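PDB 1ZOI: esterase from Pseudomonas putida, which hydrolyses ester bonds stereoselectively, an alpha/beta hydrolase-fold enzyme linked to the synthesis of D-beta-acetylthioisobutyric acid. Local coordinates for residues V4-D8 / D77-V82. Sequence-based numbering, arbitrary orientation.
Sequences VTTKD and DDVAAV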
ATOM      1  N   VAL A   4      -9.787   4.199 -15.726  1.00 13.84           N
ATOM      2  CA  VAL A   4     -10.455   4.924 -16.792  1.00 15.09           C
ATOM      3  C   VAL A   4      -9.847   6.320 -16.749  1.00 15.64           C
ATOM      4  O   VAL A   4      -9.533   6.832 -15.676  1.00 10.18           O
ATOM      5  CB  VAL A   4     -11.994   5.012 -16.603  1.00 15.53           C
ATOM      6  CG1 VAL A   4     -12.340   5.702 -15.296  1.00 17.24           C
ATOM      7  CG2 VAL A   4     -12.611   5.766 -17.776  1.00 15.88           C
ATOM      8  N   THR A   5      -9.643   6.921 -17.915  1.00 15.35           N
ATOM      9  CA  THR A   5      -9.088   8.264 -17.975  1.00 17.99           C
ATOM     10  C   THR A   5     -10.242   9.238 -18.150  1.00 18.62           C
ATOM     11  O   THR A   5     -11.070   9.078 -19.049  1.00 19.16           O
ATOM     12  CB  THR A   5      -8.115   8.423 -19.162  1.00 20.81           C
ATOM     13  OG1 THR A   5      -7.033   7.497 -19.019  1.00 23.53           O
ATOM     14  CG2 THR A   5      -7.561   9.841 -19.210  1.00 22.49           C
ATOM     15  N   THR A   6     -10.303  10.241 -17.280  1.00 17.34           N
ATOM     16  CA  THR A   6     -11.364  11.240 -17.338  1.00 18.02           C
ATOM     17  C   THR A   6     -11.077  12.273 -18.419  1.00 20.51           C
ATOM     18  O   THR A   6      -9.987  12.294 -18.998  1.00 21.14           O
ATOM     19  CB  THR A   6     -11.496  11.993 -16.013  1.00 19.93           C
ATOM     20  OG1 THR A   6     -10.282  12.707 -15.761  1.00 15.87           O
ATOM     21  CG2 THR A   6     -11.767  11.028 -14.866  1.00 18.08           C
ATOM     22  N   LYS A   7     -12.061  13.134 -18.674  1.00 28.00           N
ATOM     23  CA  LYS A   7     -11.931  14.187 -19.676  1.00 30.05           C
ATOM     24  C   LYS A   7     -10.735  15.068 -19.347  1.00 30.54           C
ATOM     25  O   LYS A   7     -10.008  15.499 -20.243  1.00 32.26           O
ATOM     26  CB  LYS A   7     -13.178  15.075 -19.701  1.00 38.93           C
ATOM     27  CG  LYS A   7     -14.504  14.345 -19.770  1.00 40.10           C
ATOM     28  CD  LYS A   7     -15.663  15.330 -19.627  1.00 42.55           C
ATOM     29  CE  LYS A   7     -15.548  16.141 -18.337  1.00 41.85           C
ATOM     30  NZ  LYS A   7     -16.681  17.092 -18.144  1.00 42.53           N
ATOM     31  N   ASP A   8     -10.539  15.341 -18.058  1.00 22.89           N
ATOM     32  CA  ASP A   8      -9.435  16.191 -17.634  1.00 21.88           C
ATOM     33  C   ASP A   8      -8.123  15.477 -17.315  1.00 21.21           C
ATOM     34  O   ASP A   8      -7.278  16.014 -16.595  1.00 23.14           O
ATOM     35  CB  ASP A   8      -9.857  17.091 -16.457  1.00 22.42           C
ATOM     36  CG  ASP A   8     -10.657  16.355 -15.389  1.00 22.11           C
ATOM     37  OD1 ASP A   8     -10.924  16.974 -14.336  1.00 20.52           O
ATOM     38  OD2 ASP A   8     -11.030  15.181 -15.599  1.00 23.41           O
ATOM     39  N   ASP A  77     -18.450  14.194 -12.243  1.00 12.10           N
ATOM     40  CA  ASP A  77     -18.061  13.960 -13.625  1.00 14.32           C
ATOM     41  C   ASP A  77     -17.164  12.727 -13.706  1.00 13.32           C
ATOM     42  O   ASP A  77     -17.168  12.008 -14.707  1.00 14.62           O
ATOM     43  CB  ASP A  77     -17.358  15.189 -14.211  1.00 14.18           C
ATOM     44  CG  ASP A  77     -18.298  16.374 -14.375  1.00 16.53           C
ATOM     45  OD1 ASP A  77     -19.536  16.164 -14.372  1.00 17.29           O
ATOM     46  OD2 ASP A  77     -17.800  17.512 -14.519  1.00 18.88           O
ATOM     47  N   ASP A  78     -16.389  12.471 -12.653  1.00 13.90           N
ATOM     48  CA  ASP A  78     -15.533  11.293 -12.649  1.00 14.70           C
ATOM     49  C   ASP A  78     -16.421  10.050 -12.616  1.00 13.89           C
ATOM     50  O   ASP A  78     -16.113   9.040 -13.243  1.00 13.51           O
ATOM     51  CB  ASP A  78     -14.583  11.308 -11.449  1.00 15.16           C
ATOM     52  CG  ASP A  78     -13.539  12.413 -11.542  1.00 17.06           C
ATOM     53  OD1 ASP A  78     -13.318  12.943 -12.654  1.00 15.21           O
ATOM     54  OD2 ASP A  78     -12.930  12.745 -10.503  1.00 16.19           O
ATOM     55  N   VAL A  79     -17.531  10.127 -11.885  1.00 12.80           N
ATOM     56  CA  VAL A  79     -18.457   9.002 -11.816  1.00 12.02           C
ATOM     57  C   VAL A  79     -18.968   8.749 -13.236  1.00 11.35           C
ATOM     58  O   VAL A  79     -19.039   7.609 -13.696  1.00 11.47           O
ATOM     59  CB  VAL A  79     -19.664   9.310 -10.897  1.00 10.74           C
ATOM     60  CG1 VAL A  79     -20.683   8.174 -10.975  1.00 11.99           C
ATOM     61  CG2 VAL A  79     -19.196   9.476  -9.455  1.00 13.05           C
ATOM     62  N   ALA A  80     -19.311   9.829 -13.928  1.00 12.30           N
ATOM     63  CA  ALA A  80     -19.808   9.725 -15.293  1.00 12.58           C
ATOM     64  C   ALA A  80     -18.815   9.001 -16.194  1.00 13.64           C
ATOM     65  O   ALA A  80     -19.209   8.199 -17.037  1.00 12.62           O
ATOM     66  CB  ALA A  80     -20.109  11.120 -15.851  1.00 15.98           C
ATOM     67  N   ALA A  81     -17.523   9.272 -16.016  1.00 12.61           N
ATOM     68  CA  ALA A  81     -16.509   8.616 -16.838  1.00 13.12           C
ATOM     69  C   ALA A  81     -16.481   7.110 -16.575  1.00 12.59           C
ATOM     70  O   ALA A  81     -16.331   6.299 -17.500  1.00 12.74           O
ATOM     71  CB  ALA A  81     -15.135   9.231 -16.566  1.00 11.15           C
ATOM     72  N   VAL A  82     -16.631   6.732 -15.308  1.00 11.43           N
ATOM     73  CA  VAL A  82     -16.629   5.324 -14.938  1.00 11.13           C
ATOM     74  C   VAL A  82     -17.843   4.625 -15.545  1.00 11.59           C
ATOM     75  O   VAL A  82     -17.721   3.564 -16.163  1.00 11.72           O
ATOM     76  CB  VAL A  82     -16.649   5.154 -13.397  1.00 10.85           C
ATOM     77  CG1 VAL A  82     -16.847   3.689 -13.031  1.00 10.64           C
ATOM     78  CG2 VAL A  82     -15.331   5.655 -12.811  1.00 10.40           C
TER
HETATM   79  O   HOH W   1     -13.900  14.616 -14.738  1.00 21.36           O
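Thr6 turns its methyl, not its hydroxyl, to helix 72-86: CG2 lies 3.3 Å from Asp78 OD1 and 4.2 Å from the CB of Ala81. With chi1 at 63°, OG1 sits between the backbone N and the carbonyl carbon and faces back into its own loop. There Thr6 OG1 donates a hydrogen bond of 2.6 Å to Asp8 OD2, reaching the oxygen from the anti side and 33° out of the carboxylate plane, and it accepts one from the backbone N of Val10. These bonds tie the loop together while the Thr6 methyl packs against the helix. The buried packing continues at Val4, whose two methyls divide the work. CG1 touches Val82 CG2 at 3.9 Å, the two side chains crossing at about a right angle, while Val4 CG2 rests 3.8 Å from the carbonyl O of Ala81.

Toward Asp8 the fit changes from methyls to charges and water. Asp8 OD2 and Asp78 OD1 stand 4.3 Å apart, and one water bridges them, donating to both. Arg58 makes salt bridges with the other oxygen of each, OD2 of Asp78 and OD1 of Asp8, probably offsetting the repulsion between the two carboxylates. Looser still is the exposed end, where Lys7, its chain bent at chi3 (-56°), brings NZ only to 3.8 Å from Asp77 OD2, a long salt bridge. Asp77 OD1 has a stronger hydrogen bond with His110 and a salt bridge with Arg109.

The contact lies at one margin of the alpha/beta hydrolase sheet. Strand 3-5 is one of its two outermost strands within this chain and pairs antiparallel with strand 11-17, whose Ile12 touches Val4, Thr6, Asp78 and Val82; the helix meets His26 of strand 24-28 through Val82, and Tyr106 of helix 98-109 through Val79 and Ala80.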